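Local coordinates for protein VP24 (PDB 5HLJ) that is a major envelope protein of white spot syndrome virus, probably anchored in the viral membrane by a transmembrane helix and serving as a structural part of the virion, at residues Q54-D58 / S59-K63; T71-G75 / D76-T80; V136-K139 / N140-N143. One frame throughout, in Å; residues are numbered along the deposited sequence.

Contact 1: residues Q54-D58 / S59-K63; sequences QGTSD and SELVK
With chi1 at 73°, S57 places its OG between its own backbone N and carbonyl carbon, a torsion that holds OG within reach of E60 N; L61, whose CG lies anti to the backbone N (chi1 -159°), swings its CD1 back to the methyl group of T56. S57 is the N-cap of the single-turn helix 58-61. The capping bond from E60 N to S57 OG is nearly straight, with an N-H...O angle of 166°, but weak at 3.4 Å. The backbone closes the turn more firmly, L61 N donating to S57 O at 2.9 Å, while the next bond, from V62 N to D58 O, is again weak at 3.4 Å. S57 therefore takes part through both its hydroxyl and its carbonyl.

On one flank the T56 methyl CG2 meets L61 CD1 at 3.8 Å and E60 CB at the same distance, the T56 and E60 side chains crossing at about a right angle. T56 OG1 serves a different end, bonding to the carbonyl of G53. E60 is bent at chi2, and its OE2 forms a salt bridge with K63 NZ at 3.1 Å. The D58 carboxylate pairs with R96 of strand 90-99. Buried L61 packs on I69 and T71 of strand 68-72 and on I142 of strand 141-151, seating the helix against the sheet.

L61 thus goes to the sheet with the D58 carboxylate held beside R96, whereas S57 and S59 are exposed. The chemistry is that of a hydroxyl cap that is straight but long, at the start of a turn whose sound bond is the one from L61 N to S57 O.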
ATOM      1  N   GLN A  54      13.978  21.019  -9.204  1.00 61.19           N
ATOM      2  CA  GLN A  54      14.129  20.126 -10.343  1.00 67.88           C
ATOM      3  C   GLN A  54      15.486  20.245 -11.025  1.00 70.31           C
ATOM      4  O   GLN A  54      16.067  21.322 -11.105  1.00 73.22           O
ATOM      5  CB  GLN A  54      13.028  20.393 -11.355  1.00 67.13           C
ATOM      6  CG  GLN A  54      13.022  21.813 -11.869  1.00 72.24           C
ATOM      7  CD  GLN A  54      11.709  22.172 -12.552  1.00 81.09           C
ATOM      8  OE1 GLN A  54      10.632  22.078 -11.950  1.00 77.75           O
ATOM      9  NE2 GLN A  54      11.792  22.583 -13.813  1.00 82.16           N
ATOM     10  N   GLY A  55      15.984  19.116 -11.510  1.00 72.23           N
ATOM     11  CA  GLY A  55      17.207  19.072 -12.289  1.00 67.29           C
ATOM     12  C   GLY A  55      18.487  19.457 -11.569  1.00 71.22           C
ATOM     13  O   GLY A  55      19.468  19.837 -12.209  1.00 74.78           O
ATOM     14  N   THR A  56      18.486  19.368 -10.245  1.00 68.39           N
ATOM     15  CA  THR A  56      19.675  19.689  -9.466  1.00 68.04           C
ATOM     16  C   THR A  56      20.819  18.746  -9.844  1.00 68.14           C
ATOM     17  O   THR A  56      20.641  17.532  -9.888  1.00 69.14           O
ATOM     18  CB  THR A  56      19.384  19.597  -7.957  1.00 61.98           C
ATOM     19  OG1 THR A  56      18.343  20.522  -7.620  1.00 69.45           O
ATOM     20  CG2 THR A  56      20.609  19.909  -7.140  1.00 58.31           C
ATOM     21  N   SER A  57      21.988  19.306 -10.125  1.00 69.04           N
ATOM     22  CA  SER A  57      23.131  18.504 -10.537  1.00 69.07           C
ATOM     23  C   SER A  57      23.682  17.728  -9.364  1.00 68.48           C
ATOM     24  O   SER A  57      23.458  18.095  -8.213  1.00 71.60           O
ATOM     25  CB  SER A  57      24.232  19.386 -11.116  1.00 69.74           C
ATOM     26  OG  SER A  57      24.864  20.096 -10.072  1.00 71.78           O
ATOM     27  N   ASP A  58      24.447  16.683  -9.649  1.00 65.93           N
ATOM     28  CA  ASP A  58      24.986  15.851  -8.583  1.00 66.83           C
ATOM     29  C   ASP A  58      25.886  16.631  -7.619  1.00 72.28           C
ATOM     30  O   ASP A  58      25.834  16.389  -6.406  1.00 72.00           O
ATOM     31  CB  ASP A  58      25.739  14.647  -9.164  1.00 64.61           C
ATOM     32  CG  ASP A  58      24.800  13.452  -9.503  1.00 70.67           C
ATOM     33  OD1 ASP A  58      23.552  13.622  -9.539  1.00 65.25           O
ATOM     34  OD2 ASP A  58      25.324  12.334  -9.738  1.00 66.40           O
ATOM     35  N   SER A  59      26.694  17.568  -8.121  1.00 73.58           N
ATOM     36  CA  SER A  59      27.625  18.280  -7.225  1.00 74.01           C
ATOM     37  C   SER A  59      26.882  19.244  -6.288  1.00 71.13           C
ATOM     38  O   SER A  59      27.246  19.388  -5.128  1.00 72.22           O
ATOM     39  CB  SER A  59      28.695  19.034  -8.019  1.00 67.97           C
ATOM     40  OG  SER A  59      28.105  19.890  -8.976  1.00 73.79           O
ATOM     41  N   GLU A  60      25.840  19.888  -6.798  1.00 69.53           N
ATOM     42  CA  GLU A  60      24.970  20.702  -5.971  1.00 69.34           C
ATOM     43  C   GLU A  60      24.192  19.850  -4.960  1.00 75.19           C
ATOM     44  O   GLU A  60      24.067  20.223  -3.781  1.00 73.63           O
ATOM     45  CB  GLU A  60      24.014  21.504  -6.852  1.00 72.79           C
ATOM     46  CG  GLU A  60      24.712  22.675  -7.559  1.00 80.25           C
ATOM     47  CD  GLU A  60      25.439  23.602  -6.570  1.00 85.93           C
ATOM     48  OE1 GLU A  60      24.785  24.099  -5.626  1.00 89.44           O
ATOM     49  OE2 GLU A  60      26.664  23.820  -6.722  1.00 85.38           O
ATOM     50  N   LEU A  61      23.709  18.691  -5.410  1.00 71.88           N
ATOM     51  CA  LEU A  61      22.842  17.855  -4.581  1.00 68.56           C
ATOM     52  C   LEU A  61      23.515  17.464  -3.265  1.00 64.20           C
ATOM     53  O   LEU A  61      22.864  17.463  -2.230  1.00 64.67           O
ATOM     54  CB  LEU A  61      22.396  16.599  -5.348  1.00 68.61           C
ATOM     55  CG  LEU A  61      21.133  15.863  -4.881  1.00 64.03           C
ATOM     56  CD1 LEU A  61      19.872  16.665  -5.207  1.00 61.49           C
ATOM     57  CD2 LEU A  61      21.070  14.490  -5.526  1.00 68.00           C
ATOM     58  N   VAL A  62      24.815  17.163  -3.290  1.00 68.29           N
ATOM     59  CA  VAL A  62      25.497  16.742  -2.063  1.00 65.53           C
ATOM     60  C   VAL A  62      25.835  17.897  -1.109  1.00 69.50           C
ATOM     61  O   VAL A  62      26.407  17.677  -0.038  1.00 70.44           O
ATOM     62  CB  VAL A  62      26.805  15.969  -2.369  1.00 65.13           C
ATOM     63  CG1 VAL A  62      26.503  14.732  -3.220  1.00 64.58           C
ATOM     64  CG2 VAL A  62      27.841  16.864  -3.027  1.00 58.55           C
ATOM     65  N   LYS A  63      25.479  19.121  -1.483  1.00 71.19           N
ATOM     66  CA  LYS A  63      25.736  20.273  -0.617  1.00 74.18           C
ATOM     67  C   LYS A  63      24.485  20.724   0.149  1.00 77.74           C
ATOM     68  O   LYS A  63      24.569  21.550   1.058  1.00 76.86           O
ATOM     69  CB  LYS A  63      26.292  21.434  -1.445  1.00 75.64           C
ATOM     70  CG  LYS A  63      27.548  21.047  -2.232  1.00 78.89           C
ATOM     71  CD  LYS A  63      28.372  22.250  -2.685  1.00 83.82           C
ATOM     72  CE  LYS A  63      27.817  22.879  -3.936  1.00 84.25           C
ATOM     73  NZ  LYS A  63      28.800  23.839  -4.522  1.00 88.59           N
TER

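Contact 2: residues T71-G75 / D76-T80; sequences TSLLG and DGDHT
The chain reverses between G75 and D78, where a weak backbone bond from D78 N to G75 O (3.3 Å) spans the bend, and D78 is then itself the centre of an inverse gamma turn. G75 and G77 both adopt positive phi, which glycine accepts readily.

D78 carries the side-chain contact. Its CG lies anti to the carbonyl carbon and beside the backbone N (chi1 -66°), which directs the carboxylate back across the bend to the carbonyl of L74. There OD2 comes within 2.6 Å of L74 O, a separation so short that it would suit a protonated carboxyl group. The same OD2 rests against L73 CB at 3.4 Å, and L73 CD1 approaches it more loosely at 4.1 Å, the L73 and D78 side chains crossing at about a right angle. Over the bend itself, D78 CB lies 3.5 Å from G75 O.

The loop leads from strand 68-72 to strand 90-99. L73 packs on Y94 and R96 of the latter strand, and L74 on H33 and N35 of strand 33-42. Beyond the bend, H79 stacks on H33 and hydrogen-bonds through ND1 to E92, while its carbonyl accepts from R121 of the second subunit, bringing the loop to a subunit boundary.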
ATOM      1  N   THR A  71      16.140  14.920  -5.986  1.00 64.13           N
ATOM      2  CA  THR A  71      15.758  15.790  -7.091  1.00 61.40           C
ATOM      3  C   THR A  71      15.106  14.944  -8.195  1.00 61.04           C
ATOM      4  O   THR A  71      15.520  13.816  -8.452  1.00 67.21           O
ATOM      5  CB  THR A  71      16.981  16.581  -7.662  1.00 65.50           C
ATOM      6  OG1 THR A  71      16.542  17.474  -8.687  1.00 66.08           O
ATOM      7  CG2 THR A  71      18.033  15.637  -8.244  1.00 57.71           C
ATOM      8  N   SER A  72      14.062  15.470  -8.818  1.00 63.48           N
ATOM      9  CA  SER A  72      13.494  14.838  -9.995  1.00 65.04           C
ATOM     10  C   SER A  72      14.078  15.499 -11.238  1.00 67.74           C
ATOM     11  O   SER A  72      14.232  16.722 -11.278  1.00 69.80           O
ATOM     12  CB  SER A  72      11.969  14.930  -9.986  1.00 62.98           C
ATOM     13  OG  SER A  72      11.531  16.261  -9.796  1.00 63.26           O
ATOM     14  N   LEU A  73      14.441  14.685 -12.228  1.00 69.22           N
ATOM     15  CA  LEU A  73      15.032  15.184 -13.474  1.00 69.37           C
ATOM     16  C   LEU A  73      13.988  15.191 -14.577  1.00 68.29           C
ATOM     17  O   LEU A  73      13.096  14.346 -14.613  1.00 67.03           O
ATOM     18  CB  LEU A  73      16.251  14.344 -13.904  1.00 66.67           C
ATOM     19  CG  LEU A  73      17.398  14.176 -12.901  1.00 70.28           C
ATOM     20  CD1 LEU A  73      18.644  13.559 -13.557  1.00 65.02           C
ATOM     21  CD2 LEU A  73      17.741  15.490 -12.194  1.00 66.45           C
ATOM     22  N   LEU A  74      14.092  16.171 -15.466  1.00 71.97           N
ATOM     23  CA  LEU A  74      13.117  16.341 -16.532  1.00 73.96           C
ATOM     24  C   LEU A  74      13.830  16.244 -17.878  1.00 79.27           C
ATOM     25  O   LEU A  74      15.015  15.915 -17.932  1.00 80.99           O
ATOM     26  CB  LEU A  74      12.382  17.673 -16.364  1.00 71.66           C
ATOM     27  CG  LEU A  74      11.754  17.825 -14.965  1.00 76.20           C
ATOM     28  CD1 LEU A  74      11.207  19.222 -14.730  1.00 69.05           C
ATOM     29  CD2 LEU A  74      10.665  16.769 -14.710  1.00 68.60           C
ATOM     30  N   GLY A  75      13.130  16.502 -18.971  1.00 74.14           N
ATOM     31  CA  GLY A  75      13.804  16.445 -20.262  1.00 94.52           C
ATOM     32  C   GLY A  75      14.184  15.049 -20.753  1.00 88.68           C
ATOM     33  O   GLY A  75      14.546  14.164 -19.957  1.00 81.93           O
ATOM     34  N   ASP A  76      14.080  14.866 -22.075  1.00 87.75           N
ATOM     35  CA  ASP A  76      14.265  13.572 -22.732  1.00 86.09           C
ATOM     36  C   ASP A  76      15.569  12.929 -22.326  1.00 85.22           C
ATOM     37  O   ASP A  76      16.539  13.616 -21.962  1.00 89.54           O
ATOM     38  CB  ASP A  76      14.249  13.724 -24.257  1.00 95.40           C
ATOM     39  CG  ASP A  76      12.911  14.152 -24.793  1.00 96.73           C
ATOM     40  OD1 ASP A  76      12.278  15.046 -24.190  1.00101.24           O
ATOM     41  OD2 ASP A  76      12.494  13.580 -25.822  1.00 96.39           O
ATOM     42  N   GLY A  77      15.619  11.615 -22.409  1.00 77.39           N
ATOM     43  CA  GLY A  77      16.843  10.933 -22.052  1.00 81.84           C
ATOM     44  C   GLY A  77      16.874  10.527 -20.598  1.00 76.00           C
ATOM     45  O   GLY A  77      17.460   9.509 -20.266  1.00 76.59           O
ATOM     46  N   ASP A  78      16.248  11.316 -19.729  1.00 78.38           N
ATOM     47  CA  ASP A  78      16.122  10.944 -18.318  1.00 75.26           C
ATOM     48  C   ASP A  78      14.954   9.955 -18.142  1.00 71.62           C
ATOM     49  O   ASP A  78      13.932  10.287 -17.546  1.00 72.58           O
ATOM     50  CB  ASP A  78      15.923  12.190 -17.450  1.00 74.59           C
ATOM     51  CG  ASP A  78      17.144  13.116 -17.441  1.00 74.74           C
ATOM     52  OD1 ASP A  78      18.284  12.639 -17.647  1.00 71.22           O
ATOM     53  OD2 ASP A  78      16.961  14.335 -17.207  1.00 74.68           O
ATOM     54  N   HIS A  79      15.117   8.748 -18.686  1.00 71.95           N
ATOM     55  CA  HIS A  79      14.073   7.723 -18.704  1.00 70.24           C
ATOM     56  C   HIS A  79      14.671   6.326 -18.692  1.00 71.96           C
ATOM     57  O   HIS A  79      15.475   6.000 -19.566  1.00 75.03           O
ATOM     58  CB  HIS A  79      13.194   7.830 -19.954  1.00 66.71           C
ATOM     59  CG  HIS A  79      12.168   8.913 -19.909  1.00 69.77           C
ATOM     60  ND1 HIS A  79      10.967   8.773 -19.255  1.00 73.71           N
ATOM     61  CD2 HIS A  79      12.143  10.143 -20.480  1.00 71.49           C
ATOM     62  CE1 HIS A  79      10.250   9.876 -19.404  1.00 73.84           C
ATOM     63  NE2 HIS A  79      10.949  10.723 -20.146  1.00 73.22           N
ATOM     64  N   THR A  80      14.262   5.483 -17.750  1.00 65.54           N
ATOM     65  CA  THR A  80      14.614   4.070 -17.838  1.00 68.73           C
ATOM     66  C   THR A  80      13.513   3.306 -18.559  1.00 71.61           C
ATOM     67  O   THR A  80      13.628   2.100 -18.788  1.00 72.67           O
ATOM     68  CB  THR A  80      14.821   3.439 -16.468  1.00 67.99           C
ATOM     69  OG1 THR A  80      13.602   3.569 -15.720  1.00 69.28           O
ATOM     70  CG2 THR A  80      15.967   4.120 -15.727  1.00 64.99           C
TER

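Contact 3: residues V136-K139 / N140-N143; sequences VLKK and NRIN
N143 ND2 is held by two carbonyl oxygens: K138 O, at 3.3 Å, and that of V97 in strand 90-99. The bond to K138 O is straight (N-H...O 168°), lies in the plane of the N143 amide and meets a lone pair of the carbonyl. The other end of the amide returns the grip, N143 OD1 accepting from K138 N at 2.9 Å, although here the donor stands well above the carbonyl plane. With CG anti to the carbonyl carbon (chi1 -52°), the buried amide thus engages both the N-H and the C=O of K138, which fixes its rotation. L137 CD2 touches N143 CB at 3.9 Å.

The chain makes a type II beta turn from K138 to R141, with N140 at the third position in positive phi, and N143, two residues past the turn, reaches back to K138. Strands 135-137 and 141-151 run roughly antiparallel on either side of the turn, yet their backbones are bonded to different neighbours, L137 to I105 and N143 to V97. The side chain of N143 therefore makes the link across the connection that backbone pairing would make in an ordinary hairpin.

K138 and R141 lie side by side and point the same way. K138 CB sits 3.7 Å above the centre of the R141 guanidinium, and CG is 3.7 Å from R141 NH1. The two cationic ends stay apart, K138 NZ being 5.0 Å from R141 NH2; the K138 charge is met by D104 in a salt bridge, which would probably ease any repulsion.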
ATOM      1  N   VAL A 136      17.543  -0.129  -3.628  1.00 64.50           N
ATOM      2  CA  VAL A 136      18.466   0.182  -2.545  1.00 60.30           C
ATOM      3  C   VAL A 136      19.099   1.566  -2.742  1.00 65.87           C
ATOM      4  O   VAL A 136      19.619   1.887  -3.813  1.00 65.05           O
ATOM      5  CB  VAL A 136      19.582  -0.876  -2.420  1.00 62.62           C
ATOM      6  CG1 VAL A 136      20.566  -0.483  -1.307  1.00 62.21           C
ATOM      7  CG2 VAL A 136      18.985  -2.238  -2.137  1.00 58.42           C
ATOM      8  N   LEU A 137      19.024   2.402  -1.712  1.00 63.20           N
ATOM      9  CA  LEU A 137      19.762   3.656  -1.724  1.00 64.30           C
ATOM     10  C   LEU A 137      21.067   3.434  -0.941  1.00 63.21           C
ATOM     11  O   LEU A 137      21.076   3.404   0.291  1.00 64.26           O
ATOM     12  CB  LEU A 137      18.930   4.797  -1.128  1.00 58.87           C
ATOM     13  CG  LEU A 137      17.480   4.943  -1.624  1.00 62.41           C
ATOM     14  CD1 LEU A 137      16.693   5.985  -0.798  1.00 54.51           C
ATOM     15  CD2 LEU A 137      17.427   5.307  -3.088  1.00 58.17           C
ATOM     16  N   LYS A 138      22.158   3.226  -1.664  1.00 61.41           N
ATOM     17  CA  LYS A 138      23.454   3.007  -1.026  1.00 66.26           C
ATOM     18  C   LYS A 138      23.887   4.287  -0.299  1.00 64.09           C
ATOM     19  O   LYS A 138      23.684   5.394  -0.804  1.00 62.62           O
ATOM     20  CB  LYS A 138      24.493   2.591  -2.067  1.00 65.25           C
ATOM     21  CG  LYS A 138      24.134   1.332  -2.833  1.00 63.61           C
ATOM     22  CD  LYS A 138      24.144   0.129  -1.922  1.00 65.34           C
ATOM     23  CE  LYS A 138      25.569  -0.218  -1.500  1.00 66.31           C
ATOM     24  NZ  LYS A 138      25.629  -1.494  -0.737  1.00 72.66           N
ATOM     25  N   LYS A 139      24.446   4.140   0.893  1.00 66.01           N
ATOM     26  CA  LYS A 139      24.901   5.310   1.639  1.00 71.50           C
ATOM     27  C   LYS A 139      26.176   5.937   1.045  1.00 70.35           C
ATOM     28  O   LYS A 139      27.017   5.240   0.483  1.00 64.84           O
ATOM     29  CB  LYS A 139      25.127   4.948   3.100  1.00 69.78           C
ATOM     30  CG  LYS A 139      26.262   3.983   3.346  1.00 72.95           C
ATOM     31  CD  LYS A 139      26.484   3.839   4.846  1.00 72.42           C
ATOM     32  CE  LYS A 139      27.714   3.000   5.135  1.00 80.43           C
ATOM     33  NZ  LYS A 139      27.717   1.749   4.340  1.00 82.32           N
ATOM     34  N   ASN A 140      26.287   7.258   1.185  1.00 68.21           N
ATOM     35  CA  ASN A 140      27.380   8.048   0.620  1.00 69.12           C
ATOM     36  C   ASN A 140      27.380   8.003  -0.885  1.00 71.22           C
ATOM     37  O   ASN A 140      28.414   8.208  -1.524  1.00 74.01           O
ATOM     38  CB  ASN A 140      28.741   7.583   1.148  1.00 75.60           C
ATOM     39  CG  ASN A 140      28.934   7.928   2.602  1.00 77.86           C
ATOM     40  OD1 ASN A 140      29.143   7.050   3.442  1.00 78.40           O
ATOM     41  ND2 ASN A 140      28.838   9.219   2.914  1.00 78.95           N
ATOM     42  N   ARG A 141      26.213   7.737  -1.454  1.00 67.38           N
ATOM     43  CA  ARG A 141      26.111   7.644  -2.888  1.00 65.48           C
ATOM     44  C   ARG A 141      24.869   8.365  -3.363  1.00 66.64           C
ATOM     45  O   ARG A 141      23.898   8.509  -2.617  1.00 63.56           O
ATOM     46  CB  ARG A 141      26.102   6.178  -3.322  1.00 68.04           C
ATOM     47  CG  ARG A 141      26.610   5.971  -4.733  1.00 72.11           C
ATOM     48  CD  ARG A 141      26.540   4.517  -5.137  1.00 75.40           C
ATOM     49  NE  ARG A 141      27.371   3.661  -4.285  1.00 74.19           N
ATOM     50  CZ  ARG A 141      27.436   2.337  -4.416  1.00 73.54           C
ATOM     51  NH1 ARG A 141      26.726   1.740  -5.373  1.00 68.92           N
ATOM     52  NH2 ARG A 141      28.209   1.618  -3.602  1.00 65.39           N
ATOM     53  N   ILE A 142      24.923   8.865  -4.592  1.00 61.80           N
ATOM     54  CA  ILE A 142      23.727   9.353  -5.247  1.00 65.39           C
ATOM     55  C   ILE A 142      23.143   8.190  -6.050  1.00 68.74           C
ATOM     56  O   ILE A 142      23.845   7.537  -6.823  1.00 67.83           O
ATOM     57  CB  ILE A 142      24.024  10.558  -6.144  1.00 63.96           C
ATOM     58  CG1 ILE A 142      24.843  11.592  -5.360  1.00 64.91           C
ATOM     59  CG2 ILE A 142      22.738  11.188  -6.657  1.00 61.81           C
ATOM     60  CD1 ILE A 142      25.146  12.842  -6.140  1.00 60.65           C
ATOM     61  N   ASN A 143      21.860   7.920  -5.840  1.00 68.34           N
ATOM     62  CA  ASN A 143      21.209   6.750  -6.412  1.00 62.22           C
ATOM     63  C   ASN A 143      20.086   7.134  -7.356  1.00 66.52           C
ATOM     64  O   ASN A 143      19.401   8.134  -7.142  1.00 65.74           O
ATOM     65  CB  ASN A 143      20.636   5.863  -5.311  1.00 62.90           C
ATOM     66  CG  ASN A 143      21.644   5.525  -4.236  1.00 66.33           C
ATOM     67  OD1 ASN A 143      22.272   4.459  -4.273  1.00 61.61           O
ATOM     68  ND2 ASN A 143      21.791   6.420  -3.251  1.00 63.42           N
TER

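The three contacts follow one another along the chain and gather round strand 90-99. Contacts 1 and 2 touch directly: G55 N reaches S72 O at 3.0 Å and T56 N reaches T71 OG1 at 3.1 Å, probable hydrogen bonds that tie the loop before the helix to strand 68-72. Contact 1 also meets contact 3, D58 CG lying 3.4 Å from I142 CD1. Both of these pairs have centres about 14 Å apart. Contacts 2 and 3 do not touch, their nearest atoms being about 7 Å apart, but all three contacts meet at R96 of strand 90-99.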